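Local atomic coordinates of putative metal resistance protein (Proteus mirabilis, PDB entry 6C29), a protein that probably reduces protein disulfides, its N-terminal periplasmic tandem immunoglobulin-fold domain, the part described here, priming the disulfide isomerase activity of ScsC. Residues V30-E35 against I95-V100; M67-P72 against V91-E96; A20-S25 against L127-P132; I58-S63 against D103-V108. All blocks are in the same frame, centred on the assembly; numbering follows the deposited sequence.

How the contacts relate
From the N terminus, strand 16-24 opens the widest loop, which contact 3 closes about a hundred residues later at 127-132; the other three contacts all fall within it. Strand 30-38 comes next, and contact 1 pairs it with strand 90-97. Segment 58-63 then starts contact 4, which ends at 103-108 and therefore crosses contact 1. Contact 2, from 67-72 to 91-96, lies within the span of contact 4 and shares Ile95 and Glu96 with contact 1. Contacts 1 and 2 build neighbouring pairs of one antiparallel sheet, contact 4 belongs to the facing sheet, and contact 3 joins the two along a margin of the immunoglobulin-like sandwich.

Contact 1 of 4, residues V30-E35 against I95-V100; sequences VKILLE and IELKSV
The flat groups through which Val30 meets Leu97, and Ile32 meets Ile95, are peptide units: N-H and C=O point across at one another, while the side chains project to the two faces. Val30, Ile32, Ile95 and Leu97 occupy one face; Lys31 and Glu96 occupy the other. Each of the two hydrogen-bonded pairs closes a reciprocal couple, Val30 N to Leu97 O at 2.8 Å and Ile32 N to Ile95 O at 2.9 Å marking one bond of each. Between them, Glu96 CA lies 3.3 Å from Val30 O in a CA-H...O contact. This antiparallel pairing joins the two inner strands of a four-stranded sheet in the immunoglobulin-like domain, and branched aliphatic residues suit its inward face, where Trp60 of the opposing sheet covers Ile32 and Leu97. Ile32 CD1 reaches diagonally to Leu97 CD1, 3.7 Å away, its CG1 branch set beside its own backbone N (chi1 -62°). After the strand ends, Ser99 takes a left-handed backbone conformation and Val100 turns back, so that its CG2 meets Val30 CG2 at 3.5 Å, the two side chains crossing at about a right angle. On the polar face the aliphatic stems of Lys31 and Glu96 pass with their CG atoms 4.2 Å apart, but the charged ends diverge: Lys31 forms a salt bridge with Glu138 and a cation-pi contact with Tyr141, both of helix 137-145, and Glu96, in the conformer given, turns to His70.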
loop_
_atom_site.group_PDB
_atom_site.type_symbol
_atom_site.label_atom_id
_atom_site.label_comp_id
_atom_site.label_asym_id
_atom_site.label_seq_id
_atom_site.Cartn_x
_atom_site.Cartn_y
_atom_site.Cartn_z
ATOM N N VAL A 30 -15.889 12.806 0.868
ATOM C CA VAL A 30 -15.137 12.856 2.105
ATOM C C VAL A 30 -13.678 12.476 1.846
ATOM O O VAL A 30 -13.400 11.490 1.179
ATOM C CB VAL A 30 -15.735 11.916 3.191
ATOM C CG1 VAL A 30 -15.061 12.129 4.492
ATOM C CG2 VAL A 30 -17.230 12.171 3.345
ATOM N N LYS A 31 -12.770 13.283 2.385
ATOM C CA LYS A 31 -11.349 12.965 2.439
ATOM C C LYS A 31 -11.036 12.599 3.882
ATOM O O LYS A 31 -11.452 13.307 4.809
ATOM C CB LYS A 31 -10.508 14.160 1.989
ATOM C CG LYS A 31 -10.609 14.429 0.505
ATOM C CD LYS A 31 -9.973 15.758 0.094
ATOM C CE LYS A 31 -8.497 15.861 0.387
ATOM N NZ LYS A 31 -8.021 17.163 -0.148
ATOM N N ILE A 32 -10.320 11.491 4.055
ATOM C CA ILE A 32 -9.944 10.961 5.358
ATOM C C ILE A 32 -8.437 10.722 5.369
ATOM O O ILE A 32 -7.884 10.183 4.405
ATOM C CB ILE A 32 -10.689 9.658 5.631
ATOM C CG1 ILE A 32 -12.192 9.926 5.669
ATOM C CG2 ILE A 32 -10.253 9.029 6.919
ATOM C CD1 ILE A 32 -12.959 8.759 5.214
ATOM N N LEU A 33 -7.777 11.097 6.455
ATOM C CA LEU A 33 -6.399 10.731 6.687
ATOM C C LEU A 33 -6.350 9.794 7.842
ATOM O O LEU A 33 -6.806 10.135 8.926
ATOM C CB LEU A 33 -5.520 11.941 7.005
ATOM C CG LEU A 33 -5.128 12.795 5.817
ATOM C CD1 LEU A 33 -4.451 14.059 6.291
ATOM C CD2 LEU A 33 -4.174 12.016 4.898
ATOM N N LEU A 34 -5.797 8.621 7.633
ATOM C CA LEU A 34 -5.617 7.632 8.679
ATOM C C LEU A 34 -4.143 7.561 9.039
ATOM O O LEU A 34 -3.347 7.061 8.262
ATOM C CB LEU A 34 -6.112 6.271 8.234
ATOM C CG LEU A 34 -5.879 5.168 9.225
ATOM C CD1 LEU A 34 -6.696 5.419 10.488
ATOM C CD2 LEU A 34 -6.252 3.832 8.597
ATOM N N GLU A 35 -3.759 8.065 10.205
ATOM C CA GLU A 35 -2.386 8.042 10.670
ATOM C C GLU A 35 -2.181 6.819 11.559
ATOM O O GLU A 35 -3.015 6.527 12.423
ATOM C CB GLU A 35 -2.050 9.292 11.487
ATOM C CG GLU A 35 -2.205 10.594 10.731
ATOM C CD GLU A 35 -2.130 11.794 11.670
ATOM O OE1 GLU A 35 -0.997 12.253 11.990
ATOM O OE2 GLU A 35 -3.197 12.227 12.160
ATOM N N ILE A 95 -7.487 8.511 2.154
ATOM C CA ILE A 95 -8.659 7.778 1.741
ATOM C C ILE A 95 -9.683 8.786 1.220
ATOM O O ILE A 95 -9.743 9.920 1.701
ATOM C CB ILE A 95 -9.225 6.978 2.910
ATOM C CG1 ILE A 95 -8.183 5.956 3.392
ATOM C CG2 ILE A 95 -10.497 6.279 2.516
ATOM C CD1 ILE A 95 -8.428 5.465 4.780
ATOM N N GLU A 96 -10.421 8.396 0.190
ATOM C CA GLU A 96 -11.492 9.230 -0.338
ATOM C C GLU A 96 -12.754 8.392 -0.446
ATOM O O GLU A 96 -12.696 7.243 -0.867
ATOM C CB GLU A 96 -11.112 9.815 -1.697
ATOM C CG GLU A 96 -9.995 10.859 -1.621
ATOM C CD GLU A 96 -9.564 11.410 -2.979
ATOM O OE1 GLU A 96 -10.191 12.386 -3.454
ATOM O OE2 GLU A 96 -8.593 10.879 -3.575
ATOM N N LEU A 97 -13.884 9.003 -0.080
ATOM C CA LEU A 97 -15.203 8.372 -0.115
ATOM C C LEU A 97 -16.163 9.312 -0.829
ATOM O O LEU A 97 -16.030 10.528 -0.727
ATOM C CB LEU A 97 -15.790 8.091 1.280
ATOM C CG LEU A 97 -15.016 7.299 2.309
ATOM C CD1 LEU A 97 -15.852 7.233 3.558
ATOM C CD2 LEU A 97 -14.706 5.903 1.822
ATOM N N LYS A 98 -17.070 8.732 -1.605
ATOM C CA LYS A 98 -18.163 9.482 -2.247
ATOM C C LYS A 98 -19.528 9.031 -1.736
ATOM O O LYS A 98 -19.664 7.957 -1.148
ATOM C CB LYS A 98 -18.083 9.372 -3.766
ATOM C CG LYS A 98 -16.882 10.092 -4.348
ATOM C CD LYS A 98 -16.881 10.000 -5.849
ATOM C CE LYS A 98 -15.689 10.722 -6.449
ATOM N NZ LYS A 98 -15.639 10.461 -7.908
ATOM N N SER A 99 -20.510 9.912 -1.878
ATOM C CA SER A 99 -21.895 9.608 -1.526
ATOM C C SER A 99 -22.066 9.172 -0.085
ATOM O O SER A 99 -22.733 8.166 0.202
ATOM C CB SER A 99 -22.425 8.497 -2.441
ATOM O OG SER A 99 -22.201 8.808 -3.801
ATOM N N VAL A 100 -21.486 9.945 0.825
ATOM C CA VAL A 100 -21.772 9.771 2.230
ATOM C C VAL A 100 -23.019 10.585 2.507
ATOM O O VAL A 100 -22.984 11.808 2.403
ATOM C CB VAL A 100 -20.613 10.237 3.121
ATOM C CG1 VAL A 100 -20.971 10.150 4.604
ATOM C CG2 VAL A 100 -19.364 9.419 2.819
#

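Contact 2 of 4, residues M67-P72 against V91-E96; sequences MIWHWP and VVFPIE
Phe93 is the central bump of this contact, wedged between Trp69 on one face and its own strand's Val91 on the other. Trp69 CZ2 comes over the Phe93 ring, 3.7 Å from its CG, with the two rings oblique to each other, while Trp71 CE3 leans on Phe93 CE1 at 3.7 Å. Trp69 is itself layered: Ile95 CD1 sits over its six-membered ring in a CH-pi contact, 4.1 Å from that ring's centroid, and Trp71 covers the opposite face. With CG anti to the backbone N (chi1 -178°), the Trp69 indole lies alongside Ile95 and points the same way. A broad indole suits Trp69's inward place, where it also meets Ile58 of the facing sheet, while Trp71 lies against loop residues Arg47 and Pro56. The short strand 68-69 is an edge strand of the four-stranded sheet in this immunoglobulin-like domain, and its pairing runs from Ile68, bonded both ways with Glu96, to His70 N, which donates to Pro94 O. Proline rings fill the remaining hollows: Pro72, beyond the pairing, sets CG against Val92 O at 3.2 Å, and Pro94 CD packs beside His70 CB at 4.0 Å. His70 O comes to the edge of the Phe93 ring, buried without a polar partner. On the outward side, in the Glu96 conformer described here, OE2 accepts from His70 NE2 at 2.8 Å through its anti lone pair, the carboxylate turned only 26° from the imidazole plane, while Ile68 CG2 lies over one face of that imidazole, toward its rim.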
loop_
_atom_site.group_PDB
_atom_site.type_symbol
_atom_site.label_atom_id
_atom_site.label_comp_id
_atom_site.label_asym_id
_atom_site.label_seq_id
_atom_site.Cartn_x
_atom_site.Cartn_y
_atom_site.Cartn_z
HETATM N N MSE A 67 -15.005 4.085 -2.627
HETATM C CA MSE A 67 -13.878 4.280 -1.705
HETATM C C MSE A 67 -12.582 4.088 -2.475
HETATM O O MSE A 67 -12.422 3.106 -3.202
HETATM C CB MSE A 67 -13.886 3.322 -0.499
HETATM C CG MSE A 67 -12.462 3.164 0.158
HETATM SE SE MSE A 67 -12.320 2.906 2.111
HETATM C CE MSE A 67 -12.155 0.965 2.171
ATOM N N ILE A 68 -11.682 5.053 -2.325
ATOM C CA ILE A 68 -10.313 4.957 -2.826
ATOM C C ILE A 68 -9.374 4.994 -1.624
ATOM O O ILE A 68 -9.397 5.930 -0.836
ATOM C CB ILE A 68 -9.938 6.108 -3.784
ATOM C CG1 ILE A 68 -10.875 6.145 -4.992
ATOM C CG2 ILE A 68 -8.493 5.954 -4.245
ATOM C CD1 ILE A 68 -10.801 7.453 -5.782
ATOM N N TRP A 69 -8.571 3.944 -1.479
ATOM C CA TRP A 69 -7.534 3.871 -0.451
ATOM C C TRP A 69 -6.194 4.053 -1.163
ATOM O O TRP A 69 -5.795 3.237 -2.002
ATOM C CB TRP A 69 -7.580 2.537 0.279
ATOM C CG TRP A 69 -6.612 2.330 1.396
ATOM C CD1 TRP A 69 -5.244 2.334 1.299
ATOM C CD2 TRP A 69 -6.919 2.039 2.759
ATOM N NE1 TRP A 69 -4.689 2.072 2.530
ATOM C CE2 TRP A 69 -5.697 1.901 3.450
ATOM C CE3 TRP A 69 -8.117 1.901 3.475
ATOM C CZ2 TRP A 69 -5.628 1.602 4.800
ATOM C CZ3 TRP A 69 -8.051 1.617 4.811
ATOM C CH2 TRP A 69 -6.812 1.478 5.472
ATOM N N HIS A 70 -5.532 5.153 -0.872
ATOM C CA HIS A 70 -4.267 5.444 -1.529
ATOM C C HIS A 70 -3.170 4.831 -0.684
ATOM O O HIS A 70 -3.093 5.027 0.531
ATOM C CB HIS A 70 -4.032 6.948 -1.670
ATOM C CG HIS A 70 -5.072 7.663 -2.460
ATOM N ND1 HIS A 70 -5.037 7.750 -3.834
ATOM C CD2 HIS A 70 -6.157 8.370 -2.067
ATOM C CE1 HIS A 70 -6.069 8.463 -4.252
ATOM N NE2 HIS A 70 -6.766 8.845 -3.201
ATOM N N TRP A 71 -2.305 4.059 -1.323
ATOM C CA TRP A 71 -1.258 3.367 -0.606
ATOM C C TRP A 71 0.071 4.080 -0.764
ATOM O O TRP A 71 0.598 4.159 -1.874
ATOM C CB TRP A 71 -1.120 1.934 -1.103
ATOM C CG TRP A 71 -2.307 1.077 -0.813
ATOM C CD1 TRP A 71 -3.374 0.867 -1.618
ATOM C CD2 TRP A 71 -2.536 0.313 0.381
ATOM N NE1 TRP A 71 -4.276 0.015 -1.005
ATOM C CE2 TRP A 71 -3.783 -0.330 0.229
ATOM C CE3 TRP A 71 -1.827 0.131 1.570
ATOM C CZ2 TRP A 71 -4.314 -1.158 1.232
ATOM C CZ3 TRP A 71 -2.350 -0.703 2.543
ATOM C CH2 TRP A 71 -3.585 -1.311 2.381
ATOM N N PRO A 72 0.646 4.587 0.315
ATOM C CA PRO A 72 1.978 5.155 0.225
ATOM C C PRO A 72 2.964 4.134 -0.276
ATOM O O PRO A 72 2.778 2.910 -0.086
ATOM C CB PRO A 72 2.274 5.598 1.658
ATOM C CG PRO A 72 0.885 5.848 2.233
ATOM C CD PRO A 72 0.066 4.753 1.665
ATOM N N VAL A 91 2.962 5.493 9.175
ATOM C CA VAL A 91 2.437 5.616 7.840
ATOM C C VAL A 91 1.117 6.386 7.909
ATOM O O VAL A 91 0.390 6.289 8.898
ATOM C CB VAL A 91 2.251 4.230 7.190
ATOM C CG1 VAL A 91 1.313 3.342 8.012
ATOM C CG2 VAL A 91 1.753 4.345 5.773
ATOM N N VAL A 92 0.804 7.144 6.867
ATOM C CA VAL A 92 -0.459 7.888 6.768
ATOM C C VAL A 92 -1.169 7.520 5.486
ATOM O O VAL A 92 -0.611 7.709 4.404
ATOM C CB VAL A 92 -0.239 9.409 6.781
ATOM C CG1 VAL A 92 -1.587 10.141 6.761
ATOM C CG2 VAL A 92 0.520 9.809 7.997
ATOM N N PHE A 93 -2.380 6.968 5.594
ATOM C CA PHE A 93 -3.170 6.552 4.461
ATOM C C PHE A 93 -4.192 7.625 4.092
ATOM O O PHE A 93 -5.096 7.897 4.878
ATOM C CB PHE A 93 -3.895 5.233 4.767
ATOM C CG PHE A 93 -2.979 4.095 5.103
ATOM C CD1 PHE A 93 -2.235 3.488 4.122
ATOM C CD2 PHE A 93 -2.865 3.614 6.407
ATOM C CE1 PHE A 93 -1.387 2.446 4.412
ATOM C CE2 PHE A 93 -2.015 2.562 6.695
ATOM C CZ PHE A 93 -1.277 1.972 5.694
ATOM N N PRO A 94 -4.060 8.256 2.916
ATOM C CA PRO A 94 -5.155 9.080 2.402
ATOM C C PRO A 94 -6.250 8.222 1.790
ATOM O O PRO A 94 -5.940 7.316 1.008
ATOM C CB PRO A 94 -4.485 9.952 1.337
ATOM C CG PRO A 94 -3.047 9.469 1.230
ATOM C CD PRO A 94 -2.945 8.184 1.970
ATOM N N ILE A 95 -7.487 8.511 2.154
ATOM C CA ILE A 95 -8.659 7.778 1.741
ATOM C C ILE A 95 -9.683 8.786 1.220
ATOM O O ILE A 95 -9.743 9.920 1.701
ATOM C CB ILE A 95 -9.225 6.978 2.910
ATOM C CG1 ILE A 95 -8.183 5.956 3.392
ATOM C CG2 ILE A 95 -10.497 6.279 2.516
ATOM C CD1 ILE A 95 -8.428 5.465 4.780
ATOM N N GLU A 96 -10.421 8.396 0.190
ATOM C CA GLU A 96 -11.492 9.230 -0.338
ATOM C C GLU A 96 -12.754 8.392 -0.446
ATOM O O GLU A 96 -12.696 7.243 -0.867
ATOM C CB GLU A 96 -11.112 9.815 -1.697
ATOM C CG GLU A 96 -9.995 10.859 -1.621
ATOM C CD GLU A 96 -9.564 11.410 -2.979
ATOM O OE1 GLU A 96 -10.191 12.386 -3.454
ATOM O OE2 GLU A 96 -8.593 10.879 -3.575
#

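Contact 3 of 4, residues A20-S25 against L127-P132; sequences ATADKS and LDLNEP
Ala22 and Leu129 make the tight centre of the contact, with Ala22 CB 3.8 Å from Leu129 CD2. The same Ala22 CB also meets Leu127 CD1, at 4.0 Å, so one small side chain touches a methyl of each of two leucines, which come to it from directions about a right angle apart; a residue as short as alanine suits so close an approach of the two segments. Leu127 sends its second branch along strand 16-24, its CD2 lying 3.6 Å from Ala20 O. Leu129 also meets the stem of Lys24, CD1 to CD at 3.9 Å, and the two side chains cross at about a right angle. That stem starts with CG opposite the backbone N (chi1 -176°) and bends at chi3, which lays CD on the leucine. A lysine suits this margin because its methylenes cover Leu129 while its amino group continues outward to Ser102 O, with a weak, long ion pair to Asp103. In the immunoglobulin-like sandwich the two segments belong to outermost strands of different sheets, and no direct hydrogen bond spans them: greasy side chains close the margin from within. The outer side is looser and wet. One water site bridges Ala22 O and Glu131 O, and another Lys24 N and Leu129 O; the two lie too close together for simultaneous occupation to be certain. Here the chain leaves strand 118-128 through a type I turn from Asp128 to Glu131, closed by Glu131 N to Asp128 O. An Asx turn reinforces it: Asp128 OD1 accepts from Asn130 N at 3.1 Å, the donor lying 41° out of the carboxylate plane.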
loop_
_atom_site.group_PDB
_atom_site.type_symbol
_atom_site.label_atom_id
_atom_site.label_comp_id
_atom_site.label_asym_id
_atom_site.label_seq_id
_atom_site.Cartn_x
_atom_site.Cartn_y
_atom_site.Cartn_z
ATOM N N ALA A 20 -7.717 9.296 12.961
ATOM C CA ALA A 20 -8.355 9.650 11.717
ATOM C C ALA A 20 -8.922 11.054 11.785
ATOM O O ALA A 20 -9.477 11.460 12.815
ATOM C CB ALA A 20 -9.434 8.671 11.367
ATOM N N THR A 21 -8.763 11.784 10.692
ATOM C CA THR A 21 -9.316 13.119 10.529
ATOM C C THR A 21 -9.992 13.185 9.169
ATOM O O THR A 21 -9.683 12.384 8.293
ATOM C CB THR A 21 -8.251 14.191 10.615
ATOM O OG1 THR A 21 -7.206 13.909 9.675
ATOM C CG2 THR A 21 -7.696 14.261 12.035
ATOM N N ALA A 22 -10.936 14.089 9.000
ATOM C CA ALA A 22 -11.701 14.099 7.776
ATOM C C ALA A 22 -12.288 15.447 7.443
ATOM O O ALA A 22 -12.452 16.293 8.306
ATOM C CB ALA A 22 -12.819 13.064 7.859
ATOM N N ASP A 23 -12.586 15.611 6.161
ATOM C CA ASP A 23 -13.230 16.807 5.629
ATOM C C ASP A 23 -14.285 16.379 4.624
ATOM O O ASP A 23 -14.020 15.547 3.772
ATOM C CB ASP A 23 -12.189 17.702 4.980
ATOM C CG ASP A 23 -12.730 19.065 4.616
ATOM O OD1 ASP A 23 -13.877 19.374 4.993
ATOM O OD2 ASP A 23 -11.998 19.826 3.952
ATOM N N LYS A 24 -15.498 16.922 4.749
ATOM C CA LYS A 24 -16.547 16.636 3.794
ATOM C C LYS A 24 -16.797 17.893 2.999
ATOM O O LYS A 24 -17.014 18.963 3.561
ATOM C CB LYS A 24 -17.835 16.139 4.476
ATOM C CG LYS A 24 -18.911 15.746 3.465
ATOM C CD LYS A 24 -20.040 14.895 4.059
ATOM C CE LYS A 24 -21.209 15.676 4.555
ATOM N NZ LYS A 24 -22.343 14.728 4.790
ATOM N N SER A 25 -16.773 17.745 1.683
ATOM C CA SER A 25 -17.021 18.862 0.785
ATOM C C SER A 25 -18.521 19.082 0.595
ATOM O O SER A 25 -19.341 18.239 0.972
ATOM C CB SER A 25 -16.334 18.604 -0.561
ATOM O OG SER A 25 -17.031 17.612 -1.305
ATOM N N LEU A 127 -16.309 9.723 13.293
ATOM C CA LEU A 127 -16.036 11.063 12.737
ATOM C C LEU A 127 -17.323 11.863 12.599
ATOM O O LEU A 127 -18.296 11.400 12.004
ATOM C CB LEU A 127 -15.354 10.950 11.373
ATOM C CG LEU A 127 -13.969 10.287 11.360
ATOM C CD1 LEU A 127 -13.642 9.741 9.982
ATOM C CD2 LEU A 127 -12.959 11.307 11.788
ATOM N N ASP A 128 -17.315 13.083 13.149
ATOM C CA ASP A 128 -18.445 13.998 13.027
ATOM C C ASP A 128 -18.141 14.998 11.924
ATOM O O ASP A 128 -17.371 15.927 12.116
ATOM C CB ASP A 128 -18.716 14.697 14.361
ATOM C CG ASP A 128 -19.952 15.617 14.318
ATOM O OD1 ASP A 128 -20.537 15.822 13.231
ATOM O OD2 ASP A 128 -20.334 16.145 15.391
ATOM N N LEU A 129 -18.733 14.783 10.755
ATOM C CA LEU A 129 -18.385 15.568 9.583
ATOM C C LEU A 129 -19.044 16.955 9.575
ATOM O O LEU A 129 -18.792 17.752 8.671
ATOM C CB LEU A 129 -18.761 14.798 8.320
ATOM C CG LEU A 129 -18.103 13.425 8.162
ATOM C CD1 LEU A 129 -18.574 12.692 6.922
ATOM C CD2 LEU A 129 -16.615 13.585 8.108
ATOM N N ASN A 130 -19.815 17.270 10.612
ATOM C CA ASN A 130 -20.349 18.620 10.777
ATOM C C ASN A 130 -19.356 19.530 11.473
ATOM O O ASN A 130 -19.569 20.739 11.553
ATOM C CB ASN A 130 -21.647 18.599 11.587
ATOM C CG ASN A 130 -22.851 18.215 10.760
ATOM O OD1 ASN A 130 -22.895 18.454 9.550
ATOM N ND2 ASN A 130 -23.847 17.619 11.412
ATOM N N GLU A 131 -18.313 18.925 12.036
ATOM C CA GLU A 131 -17.215 19.665 12.627
ATOM C C GLU A 131 -16.148 19.908 11.550
ATOM O O GLU A 131 -15.960 19.084 10.649
ATOM C CB GLU A 131 -16.630 18.904 13.814
ATOM C CG GLU A 131 -17.615 18.600 14.939
ATOM C CD GLU A 131 -18.034 19.831 15.730
ATOM O OE1 GLU A 131 -17.524 20.936 15.445
ATOM O OE2 GLU A 131 -18.871 19.690 16.650
ATOM N N PRO A 132 -15.460 21.043 11.640
ATOM C CA PRO A 132 -14.419 21.376 10.669
ATOM C C PRO A 132 -13.210 20.457 10.776
ATOM O O PRO A 132 -12.878 19.984 11.865
ATOM C CB PRO A 132 -14.048 22.816 11.030
ATOM C CG PRO A 132 -14.408 22.946 12.478
ATOM C CD PRO A 132 -15.622 22.087 12.661
HETATM O O HOH W 1 -14.900 17.897 8.477
HETATM O O HOH W 2 -16.508 18.362 6.982
#

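Contact 4 of 4, residues I58-S63 against D103-V108; sequences INWTQS and DNLNGV
Asn59 pairs with Val108, and Trp60 with Gly107, where edge strand 57-60 runs antiparallel to strand 104-114 in the second sheet of the immunoglobulin-like sandwich. Backbone hydrogen bonds come first: Asn59 and Val108 exchange two, and Thr61 N adds a third to Asn106 O at 2.9 Å. Thr61 then takes a helical backbone conformation that carries the chain out of the strand, and side-chain bonds take over. The Gln62 chain folds back at chi2 (72°), bringing its amide against Asn106, where OE1 takes the place of a strand carbonyl and NE2 reaches the side chain: OE1 accepts from Asn106 N at 2.8 Å, nearly straight at 174°, while NE2 donates to Asn106 OD1 at 2.8 Å on a lone pair in the carbonyl plane. Asn106 ND2 bonds Asn126 OD1 on the next strand, which helps fix the turn of the amide. Apolar contacts gather round the Trp60 indole, which faces the opposing sheet. Ile58 CG2 lies over the centre of one face and Leu105 CD2 over the other, toward its rim, 4.2 Å from the centroid of the six-membered ring; the polar Asn106 O meets the ring's edge. Glycine suits position 107 because, with no side chain between, Gly107 CA comes within 3.5 Å of Trp60 CE3. At the far end a water accepts from Asn59 ND2 at 2.8 Å and donates to Val108 O at 2.7 Å.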
loop_
_atom_site.group_PDB
_atom_site.type_symbol
_atom_site.label_atom_id
_atom_site.label_comp_id
_atom_site.label_asym_id
_atom_site.label_seq_id
_atom_site.Cartn_x
_atom_site.Cartn_y
_atom_site.Cartn_z
ATOM N N ILE A 58 -10.570 -0.902 6.369
ATOM C CA ILE A 58 -11.635 -0.301 7.146
ATOM C C ILE A 58 -12.962 -0.777 6.591
ATOM O O ILE A 58 -13.186 -0.750 5.374
ATOM C CB ILE A 58 -11.612 1.246 7.118
ATOM C CG1 ILE A 58 -10.353 1.787 7.782
ATOM C CG2 ILE A 58 -12.836 1.803 7.851
ATOM C CD1 ILE A 58 -10.148 3.285 7.585
ATOM N N ASN A 59 -13.849 -1.150 7.499
ATOM C CA ASN A 59 -15.234 -1.439 7.153
ATOM C C ASN A 59 -16.113 -0.367 7.770
ATOM O O ASN A 59 -16.170 -0.210 8.994
ATOM C CB ASN A 59 -15.587 -2.839 7.623
ATOM C CG ASN A 59 -14.817 -3.915 6.835
ATOM O OD1 ASN A 59 -15.178 -4.245 5.700
ATOM N ND2 ASN A 59 -13.748 -4.454 7.430
ATOM N N TRP A 60 -16.761 0.409 6.907
ATOM C CA TRP A 60 -17.625 1.503 7.336
ATOM C C TRP A 60 -19.029 0.973 7.584
ATOM O O TRP A 60 -19.506 0.102 6.861
ATOM C CB TRP A 60 -17.675 2.603 6.279
ATOM C CG TRP A 60 -16.334 3.152 5.906
ATOM C CD1 TRP A 60 -15.630 2.870 4.786
ATOM C CD2 TRP A 60 -15.535 4.076 6.662
ATOM N NE1 TRP A 60 -14.444 3.550 4.788
ATOM C CE2 TRP A 60 -14.359 4.302 5.925
ATOM C CE3 TRP A 60 -15.700 4.730 7.881
ATOM C CZ2 TRP A 60 -13.352 5.154 6.366
ATOM C CZ3 TRP A 60 -14.691 5.581 8.322
ATOM C CH2 TRP A 60 -13.538 5.778 7.568
ATOM N N THR A 61 -19.661 1.499 8.625
ATOM C CA THR A 61 -21.057 1.212 8.936
ATOM C C THR A 61 -21.982 1.800 7.869
ATOM O O THR A 61 -22.966 1.181 7.481
ATOM C CB THR A 61 -21.436 1.781 10.298
ATOM O OG1 THR A 61 -20.633 1.164 11.309
ATOM C CG2 THR A 61 -22.921 1.559 10.589
ATOM N N GLN A 62 -21.705 3.034 7.465
ATOM C CA GLN A 62 -22.493 3.718 6.452
ATOM C C GLN A 62 -22.266 3.075 5.096
ATOM O O GLN A 62 -21.195 2.528 4.836
ATOM C CB GLN A 62 -22.107 5.199 6.365
ATOM C CG GLN A 62 -22.532 6.093 7.540
ATOM C CD GLN A 62 -21.745 5.854 8.823
ATOM O OE1 GLN A 62 -20.620 5.380 8.790
ATOM N NE2 GLN A 62 -22.348 6.187 9.964
ATOM N N SER A 63 -23.252 3.160 4.213
ATOM C CA SER A 63 -23.005 2.784 2.835
ATOM C C SER A 63 -22.206 3.911 2.225
ATOM O O SER A 63 -22.567 5.087 2.337
ATOM C CB SER A 63 -24.299 2.527 2.074
ATOM O OG SER A 63 -24.993 1.446 2.673
ATOM N N ASP A 103 -23.951 12.883 8.196
ATOM C CA ASP A 103 -23.008 13.856 8.732
ATOM C C ASP A 103 -22.033 13.117 9.656
ATOM O O ASP A 103 -21.098 13.705 10.179
ATOM C CB ASP A 103 -23.733 14.979 9.480
ATOM C CG ASP A 103 -24.612 15.837 8.555
ATOM O OD1 ASP A 103 -24.217 16.063 7.390
ATOM O OD2 ASP A 103 -25.685 16.302 8.999
ATOM N N ASN A 104 -22.297 11.836 9.880
ATOM C CA ASN A 104 -21.444 10.999 10.693
ATOM C C ASN A 104 -20.854 9.864 9.885
ATOM O O ASN A 104 -21.504 9.274 9.012
ATOM C CB ASN A 104 -22.250 10.459 11.866
ATOM C CG ASN A 104 -22.750 11.568 12.763
ATOM O OD1 ASN A 104 -22.017 12.078 13.606
ATOM N ND2 ASN A 104 -24.005 11.964 12.560
ATOM N N LEU A 105 -19.606 9.565 10.175
ATOM C CA LEU A 105 -18.937 8.470 9.532
ATOM C C LEU A 105 -18.343 7.609 10.626
ATOM O O LEU A 105 -17.565 8.079 11.449
ATOM C CB LEU A 105 -17.898 9.004 8.556
ATOM C CG LEU A 105 -17.236 8.003 7.625
ATOM C CD1 LEU A 105 -18.231 7.254 6.793
ATOM C CD2 LEU A 105 -16.292 8.773 6.746
ATOM N N ASN A 106 -18.769 6.357 10.647
ATOM C CA ASN A 106 -18.334 5.399 11.628
ATOM C C ASN A 106 -17.764 4.229 10.913
ATOM O O ASN A 106 -18.369 3.741 9.959
ATOM C CB ASN A 106 -19.489 4.958 12.521
ATOM C CG ASN A 106 -20.249 6.124 13.073
ATOM O OD1 ASN A 106 -21.284 6.532 12.536
ATOM N ND2 ASN A 106 -19.708 6.715 14.120
ATOM N N GLY A 107 -16.592 3.797 11.338
ATOM C CA GLY A 107 -15.985 2.632 10.720
ATOM C C GLY A 107 -15.156 1.848 11.717
ATOM O O GLY A 107 -14.873 2.296 12.820
ATOM N N VAL A 108 -14.788 0.638 11.326
ATOM C CA VAL A 108 -13.878 -0.172 12.107
ATOM C C VAL A 108 -12.657 -0.479 11.258
ATOM O O VAL A 108 -12.754 -1.093 10.193
ATOM C CB VAL A 108 -14.527 -1.466 12.561
ATOM C CG1 VAL A 108 -13.500 -2.336 13.275
ATOM C CG2 VAL A 108 -15.725 -1.154 13.459
HETATM O O HOH W 3 -12.772 -3.820 9.960
#